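Local coordinates for putative cell surface hydrolase (Lactobacillus plantarum, PDB 3LP5), which is probably a cell-surface hydrolase built on the alpha/beta-hydrolase fold, although its substrate is not established, at residues 13-18 / 211-216; 72-77 / 152-157; 83-88 / 113-118; 137-142 / 147-152. All coordinates share one frame; numbering follows the deposited sequence.

Contact 1: residues 13-18 / 211-216; sequences SSASQN and NTAHSD
Ala15 and Ala213 bring together two loops at the C-terminal edge of the alpha/beta-hydrolase sheet: the turn that starts helix 17-30 and the loop leading into helix 217-231. The two methyl groups meet, CB to CB at 4.0 Å, and this is the apolar part of the contact. Among the CA atoms, the nearest pair is that of Ser16 and Ala213, 4.7 Å apart.

No direct hydrogen bond crosses between the segments. Ala15 O and Ala213 O approach to 3.7 Å, and a water beside them probably eases the meeting of two acceptors. It sits 2.9 Å from Ala15 O and 2.7 Å from Ala213 O, placed to donate to either, although it has more acceptors in reach than protons to give.

The CB of His214 leads away from 13-18. Its first torsion (chi1 -83°) swings the imidazole back, and Ala15 O then stands at the ring edge, near its plane. Arg19, in the first turn of helix 17-30, adds a hydrogen bond to the carbonyl of Thr212, while Ser16 touches Ser106 of a probable nucleophile elbow.

In this fold the loop after the last strand commonly carries the catalytic histidine, and the loop after the strand corresponding to 7-10 borders the oxyanion hole. The pairing is consistent with such an active-site rim.

Contact 2: residues 72-77 / 152-157; sequences DGKANI and FKELYR
The carboxylate of Glu154 is the flat group that Lys74 meets across the contact, approached at OE1 by the ammonium NZ. The pair is a salt bridge whose hydrogen bond is weak, Lys74 NZ to Glu154 OE1 at 3.3 Å. The position of OE1 is less sure, as it is modelled too close to another atom; Asp78 OD1, of like charge, is nearby. A second flat group, the ring of Phe152, stands apart from Lys74: CB of Tyr156 lies over one face, 3.8 Å above the plane and toward the rim, and Tyr190 pairs with the ring edge-to-face.

Both charged chains run outward from their helices with CG anti to the backbone N (chi1 -180° in Lys74, 179° in Glu154). Lys74 stays extended until its last torsion (chi4 -39°), which turns NZ toward the acid. The stronger partner of Lys74 is Asp78, one turn along its own helix, so the lysine probably offsets the repulsion between two neighbouring acids.

This bridge spans the surface between the first turn of helix 74-92 and helix 150-157. Beneath it Ile77 packs on Met151, and Glu154 and Leu155 lean against helix 107-118.

Contact 3: residues 83-88 / 113-118; sequences WLNTAF and TLFLER
Phe115 reaches out of helix 113-118 and meets Leu84, Asn85 and Phe88 of helix 83-88, each with a different part of its side chain. Near the root, Leu84 CD2 touches Phe115 CB at 3.8 Å. Along one side of the ring, Asn85 lies at the edge, its CB in the ring plane and its OD1 3.5 Å from Phe115 CE1; the amide plane is turned steeply against that of the ring. At the far end Phe115 CZ rests over a face of Phe88, 3.6 Å above that plane and offset toward the rim. The two rings therefore form an edge-to-face pair, with centroids 5.1 Å apart and planes at 59°.

With CG anti to its backbone N (chi1 166°), Phe115 sends the ring straight across the gap between the helices. That reach suits two axes that stay 10.1 Å apart at their closest and cross at -70°, so that the Phe115 ring spans much of the interval, met by side chains of 83-88.

The next shell fixes the partners. Asn85 ND2 donates to Glu122 OE1, which holds the amide in its rotation beside Phe115. Phe88 meets Phe100 of strand 99-105 and touches Ser123, while Ala87 on the same helix packs on strand 37-42.

Helices 74-92 and 107-118 flank strand 99-105 in sequence, and helix 107-118 follows the probable nucleophile elbow. Such packing of neighbouring helices on one face of the largely parallel sheet is in keeping with the alpha/beta-hydrolase fold.

Contact 4: residues 137-142 / 147-152; sequences PYNMES and AKTSMF
Asn139 grips the approach to helix 150-157, and its side chain can be traced outward. CB leads to CG, which lies 3.7 Å from Thr149 OG1, and there the amide divides. Its oxygen takes two donors. Thr149 N reaches Asn139 OD1 at 2.8 Å, nearly straight (165°) and on a lone pair in the carbonyl plane, whereas Thr149 OG1, at 2.7 Å from the same OD1, comes from above that plane. The other arm gives a more bent bond, Asn139 ND2 to Ala147 O at 3.0 Å. Three bonds thus fix the rotation of the amide and hold the extended run 147-149 against it.

Thr149 is the N-cap of the helix: having given its proton to Asn139, its OG1 accepts from Phe152 N at 3.2 Å. Asn139 is therefore the second shell of the cap. The segment belongs to the excursion after strand 127-134, where alpha/beta hydrolases often carry lid insertions, and Asn139 itself sits in two overlapping turns, type I from Pro137 and type II' to Ser142.

Tyr138 O is buried without a polar partner; it lies at the edge of the Phe152 ring, in its plane, 3.2 Å from Phe152 CB. Nearby, Met140 crosses Met151 at a slant and packs tightly, Met140 CG to Met151 CB at 3.4 Å, and the bends of Met140 at chi2 and chi3 keep SD and CE against Met151 CG.

Contact 3 is the buried member of the set, a mainly aromatic and aliphatic joint between helices. Contact 2 lies on the surface, where one lysine-glutamate salt bridge makes the contact; contacts 1 and 4 are partly buried and join loops to helix starts. Helix 74-92 serves both contacts 2 and 3, and helix 150-157 serves contacts 2 and 4, which share Phe152 and have centres about 8 Å apart. Contacts 2 and 3 also meet through a weak ion pair of Glu154 with Arg118. Contact 1 is about 23 Å from contact 3 between centres, yet touches contact 2 where Ser13 meets Asp72, and uses water where contact 4 uses direct amide and hydroxyl bonds.

Contact 1: residues 13-18 / 211-216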
loop_
_atom_site.group_PDB
_atom_site.type_symbol
_atom_site.label_atom_id
_atom_site.label_comp_id
_atom_site.label_asym_id
_atom_site.label_seq_id
_atom_site.Cartn_x
_atom_site.Cartn_y
_atom_site.Cartn_z
ATOM N N SER A 13 -6.445 -7.636 -5.821
ATOM C CA SER A 13 -6.928 -8.753 -6.621
ATOM C C SER A 13 -6.695 -8.575 -8.125
ATOM O O SER A 13 -6.263 -7.506 -8.579
ATOM C CB SER A 13 -8.406 -8.948 -6.330
ATOM O OG SER A 13 -9.117 -7.788 -6.702
ATOM N N SER A 14 -6.975 -9.609 -8.906
ATOM C CA SER A 14 -6.613 -9.532 -10.310
ATOM C C SER A 14 -7.329 -8.455 -11.153
ATOM O O SER A 14 -6.739 -7.967 -12.122
ATOM C CB SER A 14 -6.579 -10.904 -11.010
ATOM O OG SER A 14 -7.870 -11.404 -11.200
ATOM N N ALA A 15 -8.564 -8.091 -10.785
ATOM C CA ALA A 15 -9.280 -6.965 -11.427
ATOM C C ALA A 15 -8.440 -5.673 -11.421
ATOM O O ALA A 15 -8.487 -4.892 -12.361
ATOM C CB ALA A 15 -10.648 -6.715 -10.751
ATOM N N SER A 16 -7.644 -5.473 -10.390
ATOM C CA SER A 16 -6.891 -4.237 -10.277
ATOM C C SER A 16 -5.404 -4.399 -10.678
ATOM O O SER A 16 -4.612 -3.407 -10.605
ATOM C CB SER A 16 -7.075 -3.654 -8.842
ATOM O OG SER A 16 -6.552 -4.519 -7.847
ATOM N N GLN A 17 -5.041 -5.595 -11.186
ATOM C CA GLN A 17 -3.638 -5.888 -11.620
ATOM C C GLN A 17 -3.078 -4.971 -12.749
ATOM O O GLN A 17 -1.915 -4.555 -12.686
ATOM C CB GLN A 17 -3.410 -7.377 -11.978
ATOM C CG GLN A 17 -1.940 -7.858 -11.942
ATOM C CD GLN A 17 -1.328 -7.709 -10.540
ATOM O OE1 GLN A 17 -1.889 -8.200 -9.539
ATOM N NE2 GLN A 17 -0.197 -6.981 -10.452
ATOM N N ASN A 18 -3.869 -4.705 -13.783
ATOM C CA ASN A 18 -3.424 -3.831 -14.870
ATOM C C ASN A 18 -3.006 -2.439 -14.339
ATOM O O ASN A 18 -1.918 -1.927 -14.720
ATOM C CB ASN A 18 -4.484 -3.707 -16.000
ATOM C CG ASN A 18 -4.358 -4.827 -17.095
ATOM O OD1 ASN A 18 -5.307 -5.077 -17.901
ATOM N ND2 ASN A 18 -3.194 -5.479 -17.140
ATOM N N ASN A 211 -11.067 4.638 -7.151
ATOM C CA ASN A 211 -11.779 3.489 -6.556
ATOM C C ASN A 211 -12.137 2.400 -7.588
ATOM O O ASN A 211 -12.614 1.337 -7.195
ATOM C CB ASN A 211 -13.101 3.940 -5.896
ATOM C CG ASN A 211 -12.876 4.747 -4.617
ATOM O OD1 ASN A 211 -11.748 4.909 -4.157
ATOM N ND2 ASN A 211 -13.961 5.315 -4.086
ATOM N N THR A 212 -11.997 2.711 -8.896
ATOM C CA THR A 212 -12.400 1.771 -9.937
ATOM C C THR A 212 -11.262 0.816 -10.164
ATOM O O THR A 212 -10.086 1.194 -10.015
ATOM C CB THR A 212 -12.686 2.485 -11.299
ATOM O OG1 THR A 212 -11.524 3.260 -11.666
ATOM C CG2 THR A 212 -13.847 3.411 -11.160
ATOM N N ALA A 213 -11.614 -0.409 -10.532
ATOM C CA ALA A 213 -10.637 -1.457 -10.875
ATOM C C ALA A 213 -9.880 -1.113 -12.153
ATOM O O ALA A 213 -8.662 -1.199 -12.208
ATOM C CB ALA A 213 -11.361 -2.796 -11.058
ATOM N N HIS A 214 -10.628 -0.741 -13.184
ATOM C CA HIS A 214 -10.079 -0.372 -14.493
ATOM C C HIS A 214 -9.517 1.044 -14.454
ATOM O O HIS A 214 -10.241 2.014 -14.302
ATOM C CB HIS A 214 -11.182 -0.461 -15.553
ATOM C CG HIS A 214 -11.400 -1.844 -16.097
ATOM N ND1 HIS A 214 -10.932 -2.987 -15.471
ATOM C CD2 HIS A 214 -12.069 -2.269 -17.200
ATOM C CE1 HIS A 214 -11.296 -4.049 -16.178
ATOM N NE2 HIS A 214 -11.987 -3.643 -17.231
ATOM N N SER A 215 -8.232 1.184 -14.606
ATOM C CA SER A 215 -7.612 2.490 -14.521
ATOM C C SER A 215 -7.777 3.273 -15.821
ATOM O O SER A 215 -8.269 2.748 -16.823
ATOM C CB SER A 215 -6.113 2.263 -14.365
ATOM O OG SER A 215 -5.679 1.389 -15.455
ATOM N N ASP A 216 -7.305 4.520 -15.815
ATOM C CA ASP A 216 -7.031 5.214 -17.054
ATOM C C ASP A 216 -5.814 6.094 -16.931
ATOM O O ASP A 216 -5.324 6.340 -15.831
ATOM C CB ASP A 216 -8.213 6.002 -17.549
ATOM C CG ASP A 216 -8.644 7.086 -16.604
ATOM O OD1 ASP A 216 -7.843 7.581 -15.775
ATOM O OD2 ASP A 216 -9.827 7.457 -16.708
HETATM O O HOH W 1 -6.966 -2.710 -13.613
#

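Contact 2: residues 72-77 / 152-157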
loop_
_atom_site.group_PDB
_atom_site.type_symbol
_atom_site.label_atom_id
_atom_site.label_comp_id
_atom_site.label_asym_id
_atom_site.label_seq_id
_atom_site.Cartn_x
_atom_site.Cartn_y
_atom_site.Cartn_z
ATOM N N ASP A 72 -10.326 -11.839 -3.074
ATOM C CA ASP A 72 -10.889 -10.826 -2.193
ATOM C C ASP A 72 -11.360 -11.507 -0.948
ATOM O O ASP A 72 -11.431 -12.718 -0.921
ATOM C CB ASP A 72 -12.088 -10.133 -2.853
ATOM C CG ASP A 72 -11.680 -8.976 -3.773
ATOM O OD1 ASP A 72 -12.557 -8.534 -4.578
ATOM O OD2 ASP A 72 -10.491 -8.523 -3.742
ATOM N N GLY A 73 -11.691 -10.710 0.069
ATOM C CA GLY A 73 -12.492 -11.163 1.211
ATOM C C GLY A 73 -11.614 -11.419 2.419
ATOM O O GLY A 73 -10.413 -11.741 2.251
ATOM N N LYS A 74 -12.208 -11.296 3.619
ATOM C CA LYS A 74 -11.473 -11.428 4.876
ATOM C C LYS A 74 -10.695 -12.751 4.998
ATOM O O LYS A 74 -9.550 -12.738 5.435
ATOM C CB LYS A 74 -12.369 -11.267 6.082
ATOM C CG LYS A 74 -11.665 -11.389 7.441
ATOM C CD LYS A 74 -12.679 -11.132 8.519
ATOM C CE LYS A 74 -12.164 -11.149 9.958
ATOM N NZ LYS A 74 -11.170 -12.207 10.185
ATOM N N ALA A 75 -11.320 -13.875 4.628
ATOM C CA ALA A 75 -10.657 -15.132 4.765
ATOM C C ALA A 75 -9.309 -15.120 3.992
ATOM O O ALA A 75 -8.289 -15.646 4.492
ATOM C CB ALA A 75 -11.532 -16.220 4.309
ATOM N N ASN A 76 -9.296 -14.526 2.780
ATOM C CA ASN A 76 -8.101 -14.444 2.035
ATOM C C ASN A 76 -7.113 -13.399 2.555
ATOM O O ASN A 76 -5.895 -13.628 2.570
ATOM C CB ASN A 76 -8.407 -14.291 0.517
ATOM C CG ASN A 76 -9.137 -15.461 -0.008
ATOM O OD1 ASN A 76 -10.233 -15.349 -0.583
ATOM N ND2 ASN A 76 -8.597 -16.608 0.231
ATOM N N ILE A 77 -7.643 -12.279 3.009
ATOM C CA ILE A 77 -6.832 -11.196 3.493
ATOM C C ILE A 77 -6.093 -11.661 4.753
ATOM O O ILE A 77 -4.908 -11.322 4.942
ATOM C CB ILE A 77 -7.716 -9.942 3.872
ATOM C CG1 ILE A 77 -8.433 -9.359 2.631
ATOM C CG2 ILE A 77 -6.891 -8.880 4.683
ATOM C CD1 ILE A 77 -7.556 -8.901 1.661
ATOM N N PHE A 152 -13.404 -4.924 8.854
ATOM C CA PHE A 152 -13.064 -3.697 9.542
ATOM C C PHE A 152 -12.955 -3.947 11.072
ATOM O O PHE A 152 -12.112 -3.366 11.728
ATOM C CB PHE A 152 -14.165 -2.661 9.335
ATOM C CG PHE A 152 -13.932 -1.393 10.135
ATOM C CD1 PHE A 152 -12.936 -0.495 9.763
ATOM C CD2 PHE A 152 -14.657 -1.156 11.303
ATOM C CE1 PHE A 152 -12.700 0.675 10.498
ATOM C CE2 PHE A 152 -14.417 -0.008 12.056
ATOM C CZ PHE A 152 -13.419 0.916 11.639
ATOM N N LYS A 153 -13.789 -4.814 11.620
ATOM C CA LYS A 153 -13.758 -5.122 13.085
ATOM C C LYS A 153 -12.367 -5.618 13.468
ATOM O O LYS A 153 -11.845 -5.214 14.506
ATOM C CB LYS A 153 -14.826 -6.163 13.451
ATOM C CG LYS A 153 -16.257 -5.517 13.505
ATOM C CD LYS A 153 -17.333 -6.564 13.929
ATOM C CE LYS A 153 -18.750 -6.078 13.633
ATOM N NZ LYS A 153 -19.765 -7.148 13.968
ATOM N N GLU A 154 -11.747 -6.424 12.608
ATOM C CA GLU A 154 -10.446 -6.958 12.918
ATOM C C GLU A 154 -9.386 -5.860 12.763
ATOM O O GLU A 154 -8.571 -5.708 13.641
ATOM C CB GLU A 154 -10.115 -8.176 12.030
ATOM C CG GLU A 154 -8.707 -8.767 12.319
ATOM C CD GLU A 154 -8.254 -9.892 11.393
ATOM O OE1 GLU A 154 -8.691 -10.006 10.206
ATOM O OE2 GLU A 154 -7.381 -10.642 11.821
ATOM N N LEU A 155 -9.401 -5.078 11.686
ATOM C CA LEU A 155 -8.443 -3.941 11.571
ATOM C C LEU A 155 -8.610 -2.906 12.689
ATOM O O LEU A 155 -7.620 -2.322 13.120
ATOM C CB LEU A 155 -8.569 -3.218 10.253
ATOM C CG LEU A 155 -8.419 -4.128 9.026
ATOM C CD1 LEU A 155 -8.793 -3.395 7.728
ATOM C CD2 LEU A 155 -6.916 -4.517 8.937
ATOM N N TYR A 156 -9.836 -2.700 13.166
ATOM C CA TYR A 156 -10.022 -1.644 14.183
ATOM C C TYR A 156 -9.577 -2.201 15.514
ATOM O O TYR A 156 -8.917 -1.535 16.308
ATOM C CB TYR A 156 -11.500 -1.290 14.242
ATOM C CG TYR A 156 -11.851 -0.144 15.128
ATOM C CD1 TYR A 156 -11.479 1.155 14.789
ATOM C CD2 TYR A 156 -12.594 -0.343 16.294
ATOM C CE1 TYR A 156 -11.838 2.272 15.604
ATOM C CE2 TYR A 156 -12.959 0.761 17.139
ATOM C CZ TYR A 156 -12.548 2.065 16.792
ATOM O OH TYR A 156 -12.911 3.151 17.620
ATOM N N ARG A 157 -9.869 -3.475 15.739
ATOM C CA ARG A 157 -9.516 -4.091 17.021
ATOM C C ARG A 157 -8.008 -4.083 17.279
ATOM O O ARG A 157 -7.563 -4.006 18.438
ATOM C CB ARG A 157 -10.007 -5.551 17.086
ATOM C CG ARG A 157 -9.822 -6.148 18.509
ATOM C CD ARG A 157 -9.810 -7.700 18.542
ATOM N NE ARG A 157 -8.928 -8.290 19.606
ATOM C CZ ARG A 157 -8.493 -7.725 20.765
ATOM N NH1 ARG A 157 -8.825 -6.485 21.161
ATOM N NH2 ARG A 157 -7.702 -8.440 21.571
#

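Contact 3: residues 83-88 / 113-118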
loop_
_atom_site.group_PDB
_atom_site.type_symbol
_atom_site.label_atom_id
_atom_site.label_comp_id
_atom_site.label_asym_id
_atom_site.label_seq_id
_atom_site.Cartn_x
_atom_site.Cartn_y
_atom_site.Cartn_z
ATOM N N TRP A 83 1.198 -14.547 4.726
ATOM C CA TRP A 83 2.150 -14.643 3.630
ATOM C C TRP A 83 3.069 -13.409 3.497
ATOM O O TRP A 83 4.284 -13.524 3.181
ATOM C CB TRP A 83 1.390 -14.905 2.297
ATOM C CG TRP A 83 0.725 -16.297 2.262
ATOM C CD1 TRP A 83 1.216 -17.445 2.777
ATOM C CD2 TRP A 83 -0.516 -16.637 1.604
ATOM N NE1 TRP A 83 0.310 -18.504 2.553
ATOM C CE2 TRP A 83 -0.749 -18.024 1.820
ATOM C CE3 TRP A 83 -1.451 -15.902 0.829
ATOM C CZ2 TRP A 83 -1.911 -18.674 1.334
ATOM C CZ3 TRP A 83 -2.621 -16.546 0.378
ATOM C CH2 TRP A 83 -2.822 -17.916 0.591
ATOM N N LEU A 84 2.508 -12.217 3.708
ATOM C CA LEU A 84 3.330 -10.979 3.669
ATOM C C LEU A 84 4.430 -11.024 4.718
ATOM O O LEU A 84 5.604 -10.668 4.475
ATOM C CB LEU A 84 2.456 -9.732 3.930
ATOM C CG LEU A 84 3.225 -8.361 3.929
ATOM C CD1 LEU A 84 4.184 -8.181 2.718
ATOM C CD2 LEU A 84 2.239 -7.200 3.921
ATOM N N ASN A 85 4.059 -11.446 5.918
ATOM C CA ASN A 85 5.020 -11.615 7.000
ATOM C C ASN A 85 6.041 -12.706 6.625
ATOM O O ASN A 85 7.261 -12.537 6.863
ATOM C CB ASN A 85 4.239 -12.026 8.242
ATOM C CG ASN A 85 5.069 -11.967 9.511
ATOM O OD1 ASN A 85 6.117 -11.306 9.584
ATOM N ND2 ASN A 85 4.619 -12.692 10.507
ATOM N N THR A 86 5.573 -13.797 5.989
ATOM C CA THR A 86 6.534 -14.792 5.502
ATOM C C THR A 86 7.537 -14.182 4.526
ATOM O O THR A 86 8.685 -14.464 4.601
ATOM C CB THR A 86 5.799 -15.983 4.815
ATOM O OG1 THR A 86 4.914 -16.538 5.781
ATOM C CG2 THR A 86 6.780 -17.090 4.336
ATOM N N ALA A 87 7.084 -13.343 3.588
ATOM C CA ALA A 87 7.959 -12.808 2.602
ATOM C C ALA A 87 8.847 -11.745 3.275
ATOM O O ALA A 87 10.038 -11.663 3.039
ATOM C CB ALA A 87 7.139 -12.189 1.416
ATOM N N PHE A 88 8.262 -10.963 4.156
ATOM C CA PHE A 88 9.008 -9.906 4.813
ATOM C C PHE A 88 10.145 -10.542 5.599
ATOM O O PHE A 88 11.274 -10.094 5.546
ATOM C CB PHE A 88 8.066 -9.121 5.743
ATOM C CG PHE A 88 8.681 -7.914 6.345
ATOM C CD1 PHE A 88 8.768 -6.728 5.599
ATOM C CD2 PHE A 88 9.149 -7.941 7.647
ATOM C CE1 PHE A 88 9.311 -5.549 6.150
ATOM C CE2 PHE A 88 9.738 -6.784 8.212
ATOM C CZ PHE A 88 9.809 -5.570 7.449
ATOM N N THR A 113 -2.005 -3.217 6.354
ATOM C CA THR A 113 -2.411 -2.712 7.672
ATOM C C THR A 113 -2.400 -3.798 8.735
ATOM O O THR A 113 -2.053 -3.569 9.893
ATOM C CB THR A 113 -3.857 -2.064 7.636
ATOM O OG1 THR A 113 -3.853 -0.974 6.701
ATOM C CG2 THR A 113 -4.223 -1.505 8.978
ATOM N N LEU A 114 -2.939 -4.952 8.371
ATOM C CA LEU A 114 -3.078 -6.038 9.290
ATOM C C LEU A 114 -1.634 -6.515 9.667
ATOM O O LEU A 114 -1.332 -6.751 10.834
ATOM C CB LEU A 114 -3.956 -7.142 8.644
ATOM C CG LEU A 114 -4.346 -8.285 9.577
ATOM C CD1 LEU A 114 -5.126 -7.779 10.784
ATOM C CD2 LEU A 114 -5.153 -9.374 8.812
ATOM N N PHE A 115 -0.761 -6.648 8.678
ATOM C CA PHE A 115 0.643 -7.003 8.940
ATOM C C PHE A 115 1.262 -6.002 9.942
ATOM O O PHE A 115 1.929 -6.434 10.894
ATOM C CB PHE A 115 1.436 -7.005 7.641
ATOM C CG PHE A 115 2.927 -7.021 7.842
ATOM C CD1 PHE A 115 3.592 -8.218 8.068
ATOM C CD2 PHE A 115 3.646 -5.840 7.858
ATOM C CE1 PHE A 115 4.977 -8.241 8.298
ATOM C CE2 PHE A 115 5.031 -5.851 8.135
ATOM C CZ PHE A 115 5.671 -7.047 8.336
ATOM N N LEU A 116 1.007 -4.680 9.747
ATOM C CA LEU A 116 1.653 -3.691 10.602
ATOM C C LEU A 116 1.118 -3.739 12.030
ATOM O O LEU A 116 1.876 -3.547 12.981
ATOM C CB LEU A 116 1.546 -2.286 10.058
ATOM C CG LEU A 116 2.206 -2.116 8.685
ATOM C CD1 LEU A 116 1.740 -0.768 8.183
ATOM C CD2 LEU A 116 3.777 -2.198 8.740
ATOM N N GLU A 117 -0.172 -4.053 12.168
ATOM C CA GLU A 117 -0.821 -4.085 13.491
ATOM C C GLU A 117 -0.381 -5.318 14.282
ATOM O O GLU A 117 -0.250 -5.219 15.499
ATOM C CB GLU A 117 -2.354 -4.202 13.366
ATOM C CG GLU A 117 -2.992 -2.977 12.831
ATOM C CD GLU A 117 -4.475 -3.142 12.624
ATOM O OE1 GLU A 117 -4.921 -4.256 12.403
ATOM O OE2 GLU A 117 -5.210 -2.159 12.707
ATOM N N ARG A 118 -0.208 -6.463 13.590
ATOM C CA ARG A 118 -0.018 -7.767 14.247
ATOM C C ARG A 118 1.367 -8.404 14.124
ATOM O O ARG A 118 1.814 -9.104 15.061
ATOM C CB ARG A 118 -1.075 -8.746 13.746
ATOM C CG ARG A 118 -2.496 -8.236 13.976
ATOM C CD ARG A 118 -3.470 -9.355 13.787
ATOM N NE ARG A 118 -3.610 -10.097 15.044
ATOM C CZ ARG A 118 -4.457 -11.107 15.232
ATOM N NH1 ARG A 118 -5.228 -11.490 14.220
ATOM N NH2 ARG A 118 -4.548 -11.715 16.439
#

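Contact 4: residues 137-142 / 147-152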
loop_
_atom_site.group_PDB
_atom_site.type_symbol
_atom_site.label_atom_id
_atom_site.label_comp_id
_atom_site.label_asym_id
_atom_site.label_seq_id
_atom_site.Cartn_x
_atom_site.Cartn_y
_atom_site.Cartn_z
ATOM N N PRO A 137 -10.302 -0.969 0.575
ATOM C CA PRO A 137 -11.622 -1.078 1.118
ATOM C C PRO A 137 -11.685 -1.485 2.608
ATOM O O PRO A 137 -12.002 -2.645 2.946
ATOM C CB PRO A 137 -12.272 -2.111 0.192
ATOM C CG PRO A 137 -11.150 -3.036 -0.183
ATOM C CD PRO A 137 -9.936 -2.150 -0.258
ATOM N N TYR A 138 -11.460 -0.516 3.504
ATOM C CA TYR A 138 -11.403 -0.817 4.949
ATOM C C TYR A 138 -12.675 -1.417 5.538
ATOM O O TYR A 138 -12.590 -2.067 6.564
ATOM C CB TYR A 138 -10.978 0.430 5.726
ATOM C CG TYR A 138 -9.522 0.818 5.410
ATOM C CD1 TYR A 138 -8.470 0.149 6.026
ATOM C CD2 TYR A 138 -9.227 1.826 4.489
ATOM C CE1 TYR A 138 -7.132 0.468 5.730
ATOM C CE2 TYR A 138 -7.858 2.213 4.218
ATOM C CZ TYR A 138 -6.845 1.474 4.801
ATOM O OH TYR A 138 -5.513 1.813 4.522
ATOM N N ASN A 139 -13.834 -1.158 4.903
ATOM C CA ASN A 139 -15.064 -1.760 5.260
ATOM C C ASN A 139 -15.599 -2.669 4.143
ATOM O O ASN A 139 -16.803 -2.819 3.986
ATOM C CB ASN A 139 -16.125 -0.706 5.638
ATOM C CG ASN A 139 -17.187 -1.287 6.535
ATOM O OD1 ASN A 139 -16.891 -2.156 7.368
ATOM N ND2 ASN A 139 -18.410 -0.795 6.418
ATOM N N MET A 140 -14.692 -3.257 3.381
ATOM C CA MET A 140 -15.048 -4.258 2.357
ATOM C C MET A 140 -15.997 -3.637 1.333
ATOM O O MET A 140 -15.740 -2.506 0.871
ATOM C CB MET A 140 -15.584 -5.553 3.006
ATOM C CG MET A 140 -14.515 -6.384 3.726
ATOM S SD MET A 140 -13.126 -7.317 2.839
ATOM C CE MET A 140 -12.022 -6.069 2.400
ATOM N N GLU A 141 -17.075 -4.337 0.984
ATOM C CA GLU A 141 -17.928 -3.919 -0.124
ATOM C C GLU A 141 -19.140 -3.093 0.412
ATOM O O GLU A 141 -19.948 -2.602 -0.371
ATOM C CB GLU A 141 -18.444 -5.152 -0.890
ATOM C CG GLU A 141 -19.652 -5.787 -0.135
ATOM C CD GLU A 141 -20.245 -7.062 -0.788
ATOM O OE1 GLU A 141 -21.521 -7.159 -0.869
ATOM O OE2 GLU A 141 -19.441 -7.965 -1.207
ATOM N N SER A 142 -19.275 -2.952 1.742
ATOM C CA SER A 142 -20.337 -2.128 2.307
ATOM C C SER A 142 -20.376 -0.670 1.813
ATOM O O SER A 142 -19.341 0.001 1.743
ATOM C CB SER A 142 -20.288 -2.142 3.850
ATOM O OG SER A 142 -21.283 -1.238 4.388
ATOM N N ALA A 147 -22.392 0.581 9.618
ATOM C CA ALA A 147 -22.246 -0.868 9.847
ATOM C C ALA A 147 -20.780 -1.310 9.754
ATOM O O ALA A 147 -20.010 -0.777 8.987
ATOM C CB ALA A 147 -23.177 -1.713 8.893
ATOM N N LYS A 148 -20.356 -2.213 10.612
ATOM C CA LYS A 148 -18.930 -2.570 10.613
ATOM C C LYS A 148 -18.830 -3.980 10.090
ATOM O O LYS A 148 -19.401 -4.907 10.684
ATOM C CB LYS A 148 -18.335 -2.525 12.011
ATOM C CG LYS A 148 -18.251 -1.109 12.644
ATOM C CD LYS A 148 -17.869 -1.183 14.146
ATOM C CE LYS A 148 -19.125 -1.436 15.048
ATOM N NZ LYS A 148 -18.777 -1.941 16.432
ATOM N N THR A 149 -18.154 -4.145 8.962
ATOM C CA THR A 149 -17.868 -5.488 8.495
ATOM C C THR A 149 -16.895 -6.194 9.447
ATOM O O THR A 149 -16.194 -5.588 10.281
ATOM C CB THR A 149 -17.301 -5.503 7.054
ATOM O OG1 THR A 149 -16.079 -4.753 7.017
ATOM C CG2 THR A 149 -18.307 -4.924 6.062
ATOM N N SER A 150 -16.877 -7.512 9.317
ATOM C CA SER A 150 -15.993 -8.370 10.070
ATOM C C SER A 150 -14.526 -7.966 9.799
ATOM O O SER A 150 -13.715 -7.911 10.736
ATOM C CB SER A 150 -16.237 -9.829 9.655
ATOM O OG SER A 150 -15.591 -10.648 10.601
ATOM N N MET A 151 -14.210 -7.707 8.521
ATOM C CA MET A 151 -12.897 -7.186 8.115
ATOM C C MET A 151 -12.542 -5.931 8.893
ATOM O O MET A 151 -11.508 -5.879 9.534
ATOM C CB MET A 151 -12.809 -6.918 6.577
ATOM C CG MET A 151 -11.428 -6.386 6.058
ATOM S SD MET A 151 -10.231 -7.761 5.891
ATOM C CE MET A 151 -9.449 -7.865 7.485
ATOM N N PHE A 152 -13.404 -4.924 8.854
ATOM C CA PHE A 152 -13.064 -3.697 9.542
ATOM C C PHE A 152 -12.955 -3.947 11.072
ATOM O O PHE A 152 -12.112 -3.366 11.728
ATOM C CB PHE A 152 -14.165 -2.661 9.335
ATOM C CG PHE A 152 -13.932 -1.393 10.135
ATOM C CD1 PHE A 152 -12.936 -0.495 9.763
ATOM C CD2 PHE A 152 -14.657 -1.156 11.303
ATOM C CE1 PHE A 152 -12.700 0.675 10.498
ATOM C CE2 PHE A 152 -14.417 -0.008 12.056
ATOM C CZ PHE A 152 -13.419 0.916 11.639
#